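Local atomic coordinates of phage-related protein (Bordetella bronchiseptica RB50, PDB entry 3BJQ), a protein that probably serves as a major capsid protein of a phage or prophage, joining with copies of itself to build the shell that encloses the DNA. Residues E[57-62]-E[173-178]; E[87-92]-E[109-114]; E[243-248]-E[309-314]. All blocks are in the same frame, centred on the assembly; numbering follows the deposited sequence.

Contact 1: residues E[57-62]-E[173-178]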
ATOM      1  N   LEU E  57     -15.971 -13.594  45.365  1.00 38.30           N
ATOM      2  CA  LEU E  57     -15.236 -12.342  45.101  1.00 39.69           C
ATOM      3  C   LEU E  57     -15.380 -11.897  43.640  1.00 37.56           C
ATOM      4  O   LEU E  57     -15.570 -10.720  43.354  1.00 38.46           O
ATOM      5  CB  LEU E  57     -13.739 -12.523  45.408  1.00 38.99           C
ATOM      6  CG  LEU E  57     -13.024 -11.273  45.920  1.00 45.57           C
ATOM      7  CD1 LEU E  57     -13.412 -11.042  47.369  1.00 45.80           C
ATOM      8  CD2 LEU E  57     -11.507 -11.372  45.800  1.00 44.06           C
ATOM      9  N   TYR E  58     -15.305 -12.858  42.733  1.00 34.46           N
ATOM     10  CA  TYR E  58     -15.454 -12.619  41.313  1.00 35.48           C
ATOM     11  C   TYR E  58     -16.778 -11.938  40.999  1.00 36.11           C
ATOM     12  O   TYR E  58     -16.815 -11.063  40.148  1.00 36.72           O
ATOM     13  CB  TYR E  58     -15.354 -13.939  40.557  1.00 34.16           C
ATOM     14  CG  TYR E  58     -15.295 -13.876  39.042  1.00 34.00           C
ATOM     15  CD1 TYR E  58     -14.236 -13.259  38.374  1.00 33.02           C
ATOM     16  CD2 TYR E  58     -16.250 -14.515  38.279  1.00 32.15           C
ATOM     17  CE1 TYR E  58     -14.177 -13.249  36.977  1.00 33.56           C
ATOM     18  CE2 TYR E  58     -16.194 -14.526  36.880  1.00 32.04           C
ATOM     19  CZ  TYR E  58     -15.174 -13.887  36.237  1.00 35.91           C
ATOM     20  OH  TYR E  58     -15.152 -13.930  34.858  1.00 36.17           O
ATOM     21  N   ASN E  59     -17.848 -12.328  41.693  1.00 37.97           N
ATOM     22  CA  ASN E  59     -19.172 -11.733  41.488  1.00 38.83           C
ATOM     23  C   ASN E  59     -19.647 -10.851  42.647  1.00 39.85           C
ATOM     24  O   ASN E  59     -20.819 -10.784  42.959  1.00 40.92           O
ATOM     25  CB  ASN E  59     -20.174 -12.830  41.144  1.00 38.98           C
ATOM     26  CG  ASN E  59     -19.856 -13.509  39.824  1.00 39.26           C
ATOM     27  OD1 ASN E  59     -19.590 -12.847  38.825  1.00 34.91           O
ATOM     28  ND2 ASN E  59     -19.897 -14.822  39.815  1.00 37.43           N
ATOM     29  N   THR E  60     -18.715 -10.168  43.275  1.00 42.55           N
ATOM     30  CA  THR E  60     -19.020  -9.184  44.285  1.00 44.25           C
ATOM     31  C   THR E  60     -18.897  -7.819  43.637  1.00 45.94           C
ATOM     32  O   THR E  60     -17.908  -7.535  42.973  1.00 45.39           O
ATOM     33  CB  THR E  60     -18.026  -9.278  45.444  1.00 45.01           C
ATOM     34  OG1 THR E  60     -18.260 -10.494  46.149  1.00 42.17           O
ATOM     35  CG2 THR E  60     -18.204  -8.099  46.386  1.00 43.79           C
ATOM     36  N   LYS E  61     -19.892  -6.968  43.828  1.00 48.73           N
ATOM     37  CA  LYS E  61     -19.839  -5.637  43.247  1.00 49.38           C
ATOM     38  C   LYS E  61     -18.711  -4.875  43.925  1.00 50.22           C
ATOM     39  O   LYS E  61     -18.533  -4.935  45.130  1.00 49.99           O
ATOM     40  CB  LYS E  61     -21.162  -4.880  43.407  1.00 49.93           C
ATOM     41  CG  LYS E  61     -21.185  -3.512  42.720  1.00 44.40           C
ATOM     42  CD  LYS E  61     -22.199  -2.595  43.336  1.00 47.39           C
ATOM     43  CE  LYS E  61     -22.341  -1.292  42.542  1.00 52.04           C
ATOM     44  NZ  LYS E  61     -23.652  -0.614  42.827  1.00 44.71           N
ATOM     45  N   ARG E  62     -17.938  -4.189  43.099  1.00 45.97           N
ATOM     46  CA  ARG E  62     -16.890  -3.295  43.545  1.00 44.64           C
ATOM     47  C   ARG E  62     -17.344  -2.405  44.714  1.00 42.44           C
ATOM     48  O   ARG E  62     -18.394  -1.768  44.634  1.00 41.89           O
ATOM     49  CB  ARG E  62     -16.551  -2.439  42.353  1.00 44.38           C
ATOM     50  CG  ARG E  62     -15.444  -1.570  42.567  1.00 44.48           C
ATOM     51  CD  ARG E  62     -15.282  -0.654  41.402  1.00 44.66           C
ATOM     52  NE  ARG E  62     -14.305   0.348  41.789  1.00 45.38           N
ATOM     53  CZ  ARG E  62     -13.726   1.198  40.960  1.00 47.23           C
ATOM     54  NH1 ARG E  62     -14.002   1.167  39.654  1.00 43.22           N
ATOM     55  NH2 ARG E  62     -12.852   2.060  41.458  1.00 46.45           N
ATOM     56  N   ILE E 173     -21.294 -21.104  42.810  1.00 40.63           N
ATOM     57  CA  ILE E 173     -20.504 -20.049  42.185  1.00 38.84           C
ATOM     58  C   ILE E 173     -21.305 -18.846  41.721  1.00 39.02           C
ATOM     59  O   ILE E 173     -20.732 -17.833  41.335  1.00 38.87           O
ATOM     60  CB  ILE E 173     -19.647 -20.616  41.016  1.00 37.04           C
ATOM     61  CG1 ILE E 173     -20.503 -21.049  39.823  1.00 35.93           C
ATOM     62  CG2 ILE E 173     -18.811 -21.794  41.496  1.00 35.09           C
ATOM     63  CD1 ILE E 173     -19.669 -21.467  38.575  1.00 34.56           C
ATOM     64  N   GLY E 174     -22.627 -18.929  41.784  1.00 41.31           N
ATOM     65  CA  GLY E 174     -23.478 -17.771  41.420  1.00 42.96           C
ATOM     66  C   GLY E 174     -23.574 -17.458  39.935  1.00 44.83           C
ATOM     67  O   GLY E 174     -23.867 -16.307  39.514  1.00 44.12           O
HETATM   68  N   MSE E 175     -23.306 -18.492  39.137  1.00 44.34           N
HETATM   69  CA  MSE E 175     -23.462 -18.445  37.695  1.00 43.15           C
HETATM   70  C   MSE E 175     -23.993 -19.778  37.229  1.00 42.96           C
HETATM   71  O   MSE E 175     -23.712 -20.815  37.839  1.00 42.53           O
HETATM   72  CB  MSE E 175     -22.133 -18.175  36.977  1.00 43.06           C
HETATM   73  CG  MSE E 175     -21.610 -16.806  37.224  1.00 45.40           C
HETATM   74 SE   MSE E 175     -19.867 -16.493  36.551  0.75 41.75          SE
HETATM   75  CE  MSE E 175     -18.982 -17.716  37.470  1.00 25.78           C
ATOM     76  N   GLU E 176     -24.754 -19.736  36.136  1.00 44.55           N
ATOM     77  CA  GLU E 176     -25.289 -20.951  35.513  1.00 44.51           C
ATOM     78  C   GLU E 176     -24.151 -21.655  34.801  1.00 41.74           C
ATOM     79  O   GLU E 176     -23.302 -20.985  34.194  1.00 41.47           O
ATOM     80  CB  GLU E 176     -26.378 -20.611  34.475  1.00 44.74           C
ATOM     81  CG  GLU E 176     -27.645 -19.947  35.060  1.00 51.68           C
ATOM     82  CD  GLU E 176     -28.491 -20.880  35.959  1.00 56.05           C
ATOM     83  OE1 GLU E 176     -28.693 -22.071  35.610  1.00 60.05           O
ATOM     84  OE2 GLU E 176     -28.957 -20.404  37.017  1.00 57.88           O
ATOM     85  N   PRO E 177     -24.114 -22.998  34.876  1.00 39.67           N
ATOM     86  CA  PRO E 177     -23.147 -23.696  34.035  1.00 37.99           C
ATOM     87  C   PRO E 177     -23.507 -23.450  32.575  1.00 36.10           C
ATOM     88  O   PRO E 177     -24.683 -23.295  32.260  1.00 35.34           O
ATOM     89  CB  PRO E 177     -23.333 -25.165  34.418  1.00 36.65           C
ATOM     90  CG  PRO E 177     -24.652 -25.259  35.021  1.00 40.91           C
ATOM     91  CD  PRO E 177     -24.922 -23.934  35.675  1.00 39.11           C
ATOM     92  N   ASN E 178     -22.502 -23.371  31.708  1.00 34.58           N
ATOM     93  CA  ASN E 178     -22.727 -23.086  30.294  1.00 33.39           C
ATOM     94  C   ASN E 178     -22.190 -24.145  29.336  1.00 33.64           C
ATOM     95  O   ASN E 178     -22.261 -23.969  28.111  1.00 33.21           O
ATOM     96  CB  ASN E 178     -22.151 -21.709  29.940  1.00 35.37           C
ATOM     97  CG  ASN E 178     -20.689 -21.597  30.263  1.00 28.86           C
ATOM     98  OD1 ASN E 178     -20.079 -22.543  30.759  1.00 35.19           O
ATOM     99  ND2 ASN E 178     -20.113 -20.443  29.978  1.00 32.98           N
TER
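Met175, present as selenomethionine, reaches toward Asn59 and the ring of Tyr58, and its chain and the Asn59 amide carry much of this small interface. Its CB points at the 57-62 segment. CG, set anti to the carbonyl carbon (chi1 -68°), is the first atom to touch, 3.7 Å from Asn59 ND2. The chain runs straight on to SE, which stands as close to the same Asn59 ND2 and also meets Tyr58 CE2 at 4.2 Å. The selenium lies at the ring's edge, near its plane, 5.4 Å from the Tyr58 centroid, so this is an edge-on Met-aromatic contact. A bend at chi3 (-60°) then turns CE back beside the amide, 3.8 Å from Asn59 ND2, and the amide nitrogen is thus flanked by the last three atoms of the chain. Asn59 ND2 also gives a weak, bent hydrogen bond to Ile173 O (3.5 Å, 137° at the hydrogen). The other end of that amide is held more firmly, by Arg117 of the second subunit, which also makes a cation-pi contact with the Tyr58 ring. Tyr58 OH bonds to Glu260, and Phe73 meets its ring edge-to-face. Both segments turn off helices here: Asn59 is the first residue to leave helix 52-58, and Gly174, with positive phi, leads the chain out of helix 158-173. The contact therefore joins the C-terminal ends of two helices, with Phe55 of helix 52-58 packing on Ile173 and Met175, just ahead of strand 179-183.

Contact 2: residues E[87-92]-E[109-114]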
ATOM      1  N   LEU E  87       7.715 -33.054  19.240  1.00 43.32           N
ATOM      2  CA  LEU E  87       7.771 -34.134  18.268  1.00 41.54           C
ATOM      3  C   LEU E  87       8.497 -33.568  17.052  1.00 40.13           C
ATOM      4  O   LEU E  87       8.945 -32.419  17.081  1.00 41.54           O
ATOM      5  CB  LEU E  87       6.347 -34.589  17.924  1.00 39.57           C
ATOM      6  CG  LEU E  87       5.519 -35.215  19.052  1.00 39.42           C
ATOM      7  CD1 LEU E  87       4.070 -35.459  18.641  1.00 35.00           C
ATOM      8  CD2 LEU E  87       6.151 -36.524  19.501  1.00 39.95           C
ATOM      9  N   GLU E  88       8.650 -34.380  16.016  1.00 38.54           N
ATOM     10  CA  GLU E  88       9.345 -33.975  14.803  1.00 38.78           C
ATOM     11  C   GLU E  88       8.519 -34.356  13.578  1.00 37.69           C
ATOM     12  O   GLU E  88       8.379 -35.548  13.249  1.00 38.97           O
ATOM     13  CB  GLU E  88      10.744 -34.619  14.724  1.00 39.20           C
ATOM     14  CG  GLU E  88      11.847 -33.841  15.474  1.00 41.64           C
ATOM     15  CD  GLU E  88      13.195 -34.517  15.425  1.00 43.96           C
ATOM     16  OE1 GLU E  88      13.244 -35.713  15.081  1.00 46.59           O
ATOM     17  OE2 GLU E  88      14.208 -33.855  15.727  1.00 47.59           O
ATOM     18  N   ALA E  89       7.978 -33.334  12.915  1.00 34.25           N
ATOM     19  CA  ALA E  89       7.302 -33.492  11.639  1.00 31.05           C
ATOM     20  C   ALA E  89       8.351 -33.866  10.582  1.00 31.84           C
ATOM     21  O   ALA E  89       9.482 -33.405  10.648  1.00 32.45           O
ATOM     22  CB  ALA E  89       6.630 -32.199  11.276  1.00 27.95           C
ATOM     23  N   LYS E  90       7.953 -34.642   9.583  1.00 31.33           N
ATOM     24  CA  LYS E  90       8.880 -35.212   8.612  1.00 34.87           C
ATOM     25  C   LYS E  90       8.311 -35.098   7.215  1.00 33.26           C
ATOM     26  O   LYS E  90       7.162 -35.454   6.985  1.00 30.21           O
ATOM     27  CB  LYS E  90       9.094 -36.694   8.968  1.00 33.58           C
ATOM     28  CG  LYS E  90       9.941 -37.506   8.061  1.00 44.08           C
ATOM     29  CD  LYS E  90      10.305 -38.867   8.702  1.00 40.96           C
ATOM     30  CE  LYS E  90       9.067 -39.703   9.045  1.00 49.36           C
ATOM     31  NZ  LYS E  90       8.196 -39.925   7.839  1.00 47.08           N
ATOM     32  N   VAL E  91       9.118 -34.573   6.299  1.00 33.00           N
ATOM     33  CA  VAL E  91       8.766 -34.562   4.894  1.00 32.83           C
ATOM     34  C   VAL E  91       9.746 -35.458   4.175  1.00 33.36           C
ATOM     35  O   VAL E  91      10.902 -35.074   3.989  1.00 36.90           O
ATOM     36  CB  VAL E  91       8.781 -33.132   4.279  1.00 31.15           C
ATOM     37  CG1 VAL E  91       8.591 -33.222   2.785  1.00 28.31           C
ATOM     38  CG2 VAL E  91       7.697 -32.292   4.870  1.00 29.65           C
ATOM     39  N   PRO E  92       9.302 -36.664   3.775  1.00 34.69           N
ATOM     40  CA  PRO E  92      10.188 -37.590   3.105  1.00 35.22           C
ATOM     41  C   PRO E  92      10.547 -37.129   1.699  1.00 36.19           C
ATOM     42  O   PRO E  92       9.733 -36.490   1.019  1.00 34.32           O
ATOM     43  CB  PRO E  92       9.377 -38.906   3.067  1.00 34.82           C
ATOM     44  CG  PRO E  92       8.008 -38.558   3.224  1.00 35.34           C
ATOM     45  CD  PRO E  92       7.939 -37.210   3.907  1.00 35.49           C
ATOM     46  N   ALA E 109       3.497 -27.848   5.968  1.00 31.08           N
ATOM     47  CA  ALA E 109       2.245 -27.727   6.699  1.00 29.57           C
ATOM     48  C   ALA E 109       1.622 -29.095   6.934  1.00 28.08           C
ATOM     49  O   ALA E 109       1.214 -29.400   8.035  1.00 28.43           O
ATOM     50  CB  ALA E 109       1.267 -26.812   5.964  1.00 29.41           C
ATOM     51  N   ARG E 110       1.572 -29.921   5.898  1.00 28.71           N
ATOM     52  CA  ARG E 110       1.024 -31.278   6.010  1.00 28.42           C
ATOM     53  C   ARG E 110       1.775 -32.152   7.014  1.00 28.63           C
ATOM     54  O   ARG E 110       1.173 -32.863   7.813  1.00 28.47           O
ATOM     55  CB  ARG E 110       1.020 -31.960   4.647  1.00 26.37           C
ATOM     56  CG  ARG E 110      -0.051 -31.421   3.738  1.00 29.80           C
ATOM     57  CD  ARG E 110       0.175 -31.730   2.243  1.00 30.08           C
ATOM     58  NE  ARG E 110      -1.048 -31.440   1.496  1.00 34.68           N
ATOM     59  CZ  ARG E 110      -1.526 -30.211   1.289  1.00 39.21           C
ATOM     60  NH1 ARG E 110      -0.871 -29.148   1.740  1.00 38.16           N
ATOM     61  NH2 ARG E 110      -2.672 -30.035   0.625  1.00 34.47           N
ATOM     62  N   SER E 111       3.095 -32.094   6.968  1.00 29.75           N
ATOM     63  CA  SER E 111       3.916 -32.851   7.918  1.00 29.52           C
ATOM     64  C   SER E 111       3.647 -32.417   9.360  1.00 31.26           C
ATOM     65  O   SER E 111       3.655 -33.235  10.278  1.00 31.03           O
ATOM     66  CB  SER E 111       5.399 -32.667   7.600  1.00 29.35           C
ATOM     67  OG  SER E 111       5.835 -31.353   7.954  1.00 26.94           O
ATOM     68  N   VAL E 112       3.397 -31.125   9.548  1.00 30.90           N
ATOM     69  CA  VAL E 112       3.148 -30.559  10.880  1.00 29.65           C
ATOM     70  C   VAL E 112       1.790 -30.983  11.436  1.00 30.62           C
ATOM     71  O   VAL E 112       1.667 -31.279  12.636  1.00 30.12           O
ATOM     72  CB  VAL E 112       3.283 -29.016  10.862  1.00 29.63           C
ATOM     73  CG1 VAL E 112       2.636 -28.388  12.100  1.00 29.27           C
ATOM     74  CG2 VAL E 112       4.765 -28.629  10.747  1.00 28.46           C
ATOM     75  N   ASN E 113       0.779 -30.994  10.569  1.00 29.20           N
ATOM     76  CA  ASN E 113      -0.547 -31.468  10.922  1.00 29.91           C
ATOM     77  C   ASN E 113      -0.527 -32.843  11.578  1.00 31.72           C
ATOM     78  O   ASN E 113      -1.274 -33.098  12.505  1.00 34.79           O
ATOM     79  CB  ASN E 113      -1.433 -31.529   9.670  1.00 29.93           C
ATOM     80  CG  ASN E 113      -1.924 -30.157   9.224  1.00 30.75           C
ATOM     81  OD1 ASN E 113      -1.834 -29.168   9.953  1.00 27.77           O
ATOM     82  ND2 ASN E 113      -2.415 -30.099   8.018  1.00 26.72           N
ATOM     83  N   THR E 114       0.287 -33.733  11.039  1.00 30.78           N
ATOM     84  CA  THR E 114       0.430 -35.073  11.541  1.00 31.45           C
ATOM     85  C   THR E 114       0.768 -35.093  13.018  1.00 33.23           C
ATOM     86  O   THR E 114       0.077 -35.760  13.821  1.00 34.32           O
ATOM     87  CB  THR E 114       1.516 -35.786  10.733  1.00 32.93           C
ATOM     88  OG1 THR E 114       1.047 -35.890   9.381  1.00 30.24           O
ATOM     89  CG2 THR E 114       1.861 -37.172  11.297  1.00 29.98           C
TER
HETATM   90  O   HOH W   1       5.085 -35.424  10.194  1.00 27.05           O
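The flat group at the centre is the peptide linking Ser111 to Val112, and the methyl of Ala89 sits over one face of it, 3.3 Å from Ser111 O and 3.8 Å from Val112 N. At the oxygen end of this peptide a water donates to Ser111 O (2.6 Å) while accepting from Lys90 N at 3.0 Å. It bridges strand and helix, between which no direct hydrogen bond forms in these segments. A second flat group, the peptide after Lys90, brings its oxygen to within 3.4 Å of Ser111 CB.

Ser111 fills the gap between Ala89 and Val91. Its OG occupies the position between backbone N and carbonyl carbon (chi1 72°), which lets it hydrogen-bond back to Gly108 O along its own helix and puts it 3.5 Å from Ala89 CB. Val91 presents CG2, the branch beside its backbone N, to Ser111 CB at 3.6 Å. Val112, the next residue, adds a looser touch of its CG2 on the Ala89 methyl. The axes of segments 87-92 and 109-114 pass 6.7 Å apart with their directions 141° apart; the latter is part of the long helix 105-131, and a long helix laid along a sheet is consistent with the spine helix and P-domain of an HK97-like capsid protein. Leu87, Ala89 and Val91 pair with strand 286-299, which leaves Lys90 N on the other edge, where the water meets it. Tyr289 of that neighbouring strand touches both Val91 and Ser111. The ammonium of Lys90 turns instead to a salt bridge with Asp72 of the third subunit.

Contact 3: residues E[243-248]-E[309-314]; sequences PDVWLG and EDAGLP
Pro243 and Asp244 lie across from a type I beta turn spanning Asp310 to Leu313, and two hydrogen bonds fasten them to it. Gly312 N donates to Pro243 O (2.7 Å), meeting that oxygen in the carbonyl plane. The second bond is side chain to backbone: Asp310 N points almost straight at Asp244 OD1, 2.9 Å away with 176° at the hydrogen, and arrives on the anti side, 30° out of the carboxylate plane. With CG anti to its carbonyl carbon (chi1 -60°), Asp244 swings this oxygen across to the turn. The backbone of Gly312 comes close against Pro243 O.

The turn follows directly on strand 305-309, the antiparallel neighbour of strand 245-248 in a mixed six-stranded sheet; Val245 pairs with Ile308 and Leu247 with Tyr306. That sheet, flanked by helix 158-173, probably corresponds to the A-domain of an HK97-like fold. Where the regular pairing ends, the loop bonds take over. Val245 CG2 packs on Ala311 CB at 3.7 Å, and Trp151 also touches the valine.

The ring of Pro243 lies alongside the side chains of Leu313 and Asp310, all directed the same way; its CG is 3.7 Å from Leu313 CG and 3.5 Å from Asp310 OD1. The carboxylates of Asp244 and Asp310 approach closely, OD1 to OD1 3.8 Å, and a water in reach of both can donate to either oxygen. Their mutual repulsion is probably eased by that water; Lys144 of strand 142-144, which borders the loop, also touches the side chains of Glu309 and Asp310.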
ATOM      1  N   PRO E 243     -18.811 -43.485  29.600  1.00 35.87           N
ATOM      2  CA  PRO E 243     -20.267 -43.459  29.560  1.00 36.81           C
ATOM      3  C   PRO E 243     -20.844 -42.279  30.348  1.00 35.66           C
ATOM      4  O   PRO E 243     -22.013 -42.292  30.719  1.00 36.06           O
ATOM      5  CB  PRO E 243     -20.622 -44.785  30.233  1.00 37.97           C
ATOM      6  CG  PRO E 243     -19.559 -44.951  31.271  1.00 38.30           C
ATOM      7  CD  PRO E 243     -18.338 -44.177  30.814  1.00 36.89           C
ATOM      8  N   ASP E 244     -20.043 -41.234  30.539  1.00 34.84           N
ATOM      9  CA  ASP E 244     -20.381 -40.183  31.483  1.00 33.34           C
ATOM     10  C   ASP E 244     -21.056 -38.948  30.907  1.00 31.16           C
ATOM     11  O   ASP E 244     -21.150 -38.761  29.700  1.00 31.52           O
ATOM     12  CB  ASP E 244     -19.120 -39.748  32.226  1.00 33.06           C
ATOM     13  CG  ASP E 244     -18.467 -40.880  32.997  1.00 35.39           C
ATOM     14  OD1 ASP E 244     -19.125 -41.911  33.289  1.00 36.84           O
ATOM     15  OD2 ASP E 244     -17.287 -40.712  33.350  1.00 34.69           O
ATOM     16  N   VAL E 245     -21.569 -38.132  31.827  1.00 31.89           N
ATOM     17  CA  VAL E 245     -22.106 -36.811  31.518  1.00 30.91           C
ATOM     18  C   VAL E 245     -21.436 -35.849  32.473  1.00 30.93           C
ATOM     19  O   VAL E 245     -21.154 -36.221  33.605  1.00 33.43           O
ATOM     20  CB  VAL E 245     -23.622 -36.789  31.666  1.00 30.22           C
ATOM     21  CG1 VAL E 245     -24.172 -35.365  31.523  1.00 26.48           C
ATOM     22  CG2 VAL E 245     -24.218 -37.747  30.627  1.00 29.52           C
ATOM     23  N   TRP E 246     -21.127 -34.644  32.007  1.00 30.80           N
ATOM     24  CA  TRP E 246     -20.457 -33.649  32.838  1.00 30.82           C
ATOM     25  C   TRP E 246     -21.083 -32.282  32.551  1.00 30.83           C
ATOM     26  O   TRP E 246     -21.501 -32.031  31.437  1.00 30.41           O
ATOM     27  CB  TRP E 246     -18.970 -33.654  32.524  1.00 29.61           C
ATOM     28  CG  TRP E 246     -18.165 -32.566  33.178  1.00 32.48           C
ATOM     29  CD1 TRP E 246     -17.450 -32.659  34.345  1.00 31.65           C
ATOM     30  CD2 TRP E 246     -17.959 -31.227  32.688  1.00 31.30           C
ATOM     31  NE1 TRP E 246     -16.835 -31.467  34.609  1.00 30.58           N
ATOM     32  CE2 TRP E 246     -17.126 -30.571  33.614  1.00 33.76           C
ATOM     33  CE3 TRP E 246     -18.407 -30.520  31.559  1.00 32.50           C
ATOM     34  CZ2 TRP E 246     -16.728 -29.238  33.455  1.00 33.55           C
ATOM     35  CZ3 TRP E 246     -18.019 -29.195  31.398  1.00 32.96           C
ATOM     36  CH2 TRP E 246     -17.174 -28.570  32.346  1.00 32.39           C
ATOM     37  N   LEU E 247     -21.147 -31.425  33.562  1.00 30.71           N
ATOM     38  CA  LEU E 247     -21.625 -30.051  33.414  1.00 31.77           C
ATOM     39  C   LEU E 247     -20.645 -29.103  34.053  1.00 31.47           C
ATOM     40  O   LEU E 247     -20.105 -29.409  35.091  1.00 31.64           O
ATOM     41  CB  LEU E 247     -22.915 -29.825  34.170  1.00 32.46           C
ATOM     42  CG  LEU E 247     -24.268 -30.065  33.518  1.00 42.31           C
ATOM     43  CD1 LEU E 247     -24.676 -31.551  33.610  1.00 41.52           C
ATOM     44  CD2 LEU E 247     -25.241 -29.171  34.270  1.00 39.45           C
ATOM     45  N   GLY E 248     -20.489 -27.909  33.499  1.00 31.04           N
ATOM     46  CA  GLY E 248     -19.595 -26.950  34.117  1.00 31.81           C
ATOM     47  C   GLY E 248     -19.807 -25.542  33.651  1.00 31.15           C
ATOM     48  O   GLY E 248     -20.463 -25.299  32.635  1.00 30.07           O
ATOM     49  N   GLU E 309     -21.490 -39.889  36.686  1.00 34.82           N
ATOM     50  CA  GLU E 309     -20.860 -41.105  36.179  1.00 36.50           C
ATOM     51  C   GLU E 309     -21.871 -42.161  35.716  1.00 37.16           C
ATOM     52  O   GLU E 309     -22.926 -42.337  36.323  1.00 36.97           O
ATOM     53  CB  GLU E 309     -20.014 -41.786  37.251  1.00 35.52           C
ATOM     54  CG  GLU E 309     -18.871 -41.031  37.832  1.00 39.16           C
ATOM     55  CD  GLU E 309     -18.058 -41.930  38.766  1.00 41.76           C
ATOM     56  OE1 GLU E 309     -17.249 -42.734  38.245  1.00 44.81           O
ATOM     57  OE2 GLU E 309     -18.249 -41.839  40.006  1.00 43.07           O
ATOM     58  N   ASP E 310     -21.505 -42.870  34.648  1.00 37.68           N
ATOM     59  CA  ASP E 310     -22.216 -44.059  34.158  1.00 37.91           C
ATOM     60  C   ASP E 310     -23.607 -43.865  33.554  1.00 37.40           C
ATOM     61  O   ASP E 310     -24.347 -44.839  33.375  1.00 36.59           O
ATOM     62  CB  ASP E 310     -22.202 -45.144  35.236  1.00 40.65           C
ATOM     63  CG  ASP E 310     -20.778 -45.562  35.601  1.00 42.02           C
ATOM     64  OD1 ASP E 310     -19.875 -45.298  34.776  1.00 34.86           O
ATOM     65  OD2 ASP E 310     -20.579 -46.126  36.699  1.00 41.04           O
ATOM     66  N   ALA E 311     -23.943 -42.632  33.193  1.00 37.07           N
ATOM     67  CA  ALA E 311     -25.229 -42.351  32.567  1.00 36.21           C
ATOM     68  C   ALA E 311     -25.487 -43.274  31.368  1.00 36.88           C
ATOM     69  O   ALA E 311     -26.575 -43.809  31.204  1.00 37.89           O
ATOM     70  CB  ALA E 311     -25.297 -40.897  32.142  1.00 34.78           C
ATOM     71  N   GLY E 312     -24.463 -43.504  30.562  1.00 36.97           N
ATOM     72  CA  GLY E 312     -24.625 -44.255  29.330  1.00 37.42           C
ATOM     73  C   GLY E 312     -24.408 -45.747  29.379  1.00 38.08           C
ATOM     74  O   GLY E 312     -24.417 -46.386  28.335  1.00 38.89           O
ATOM     75  N   LEU E 313     -24.196 -46.305  30.567  1.00 40.15           N
ATOM     76  CA  LEU E 313     -24.013 -47.753  30.719  1.00 41.69           C
ATOM     77  C   LEU E 313     -25.377 -48.470  30.737  1.00 43.46           C
ATOM     78  O   LEU E 313     -26.379 -47.900  31.185  1.00 43.38           O
ATOM     79  CB  LEU E 313     -23.247 -48.093  32.008  1.00 41.42           C
ATOM     80  CG  LEU E 313     -21.732 -47.887  32.109  1.00 42.94           C
ATOM     81  CD1 LEU E 313     -21.254 -48.264  33.499  1.00 38.47           C
ATOM     82  CD2 LEU E 313     -20.954 -48.673  31.027  1.00 43.22           C
ATOM     83  N   PRO E 314     -25.423 -49.726  30.252  1.00 46.03           N
ATOM     84  CA  PRO E 314     -26.661 -50.503  30.282  1.00 47.40           C
ATOM     85  C   PRO E 314     -27.231 -50.596  31.683  1.00 48.89           C
ATOM     86  O   PRO E 314     -26.467 -50.755  32.635  1.00 49.25           O
ATOM     87  CB  PRO E 314     -26.222 -51.890  29.799  1.00 48.03           C
ATOM     88  CG  PRO E 314     -25.026 -51.644  28.986  1.00 47.99           C
ATOM     89  CD  PRO E 314     -24.320 -50.491  29.638  1.00 47.34           C
TER
HETATM   90  O   HOH W   2     -17.764 -43.420  35.057  1.00 43.86           O

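Overall arrangement
Contact 2 comes within the chain span that contact 1 closes, while contact 3 follows both. Contacts 1 and 3 adjoin: their centres are 26 Å apart, and Asn178 N probably bonds to Gly248 O as strands 179-183 and 245-248 begin to pair in the six-stranded sheet. Contact 2 belongs to another part of the subunit, beside the sheet that includes strands 87-92 and 286-299, with its centre 44 Å from contact 1 and 36 Å from contact 3. Contacts 1 and 2 each meet a neighbouring subunit of the ten-chain assembly, whereas contact 3 is touched by none, consistent with an elongated capsid subunit that interlocks through its outlying parts.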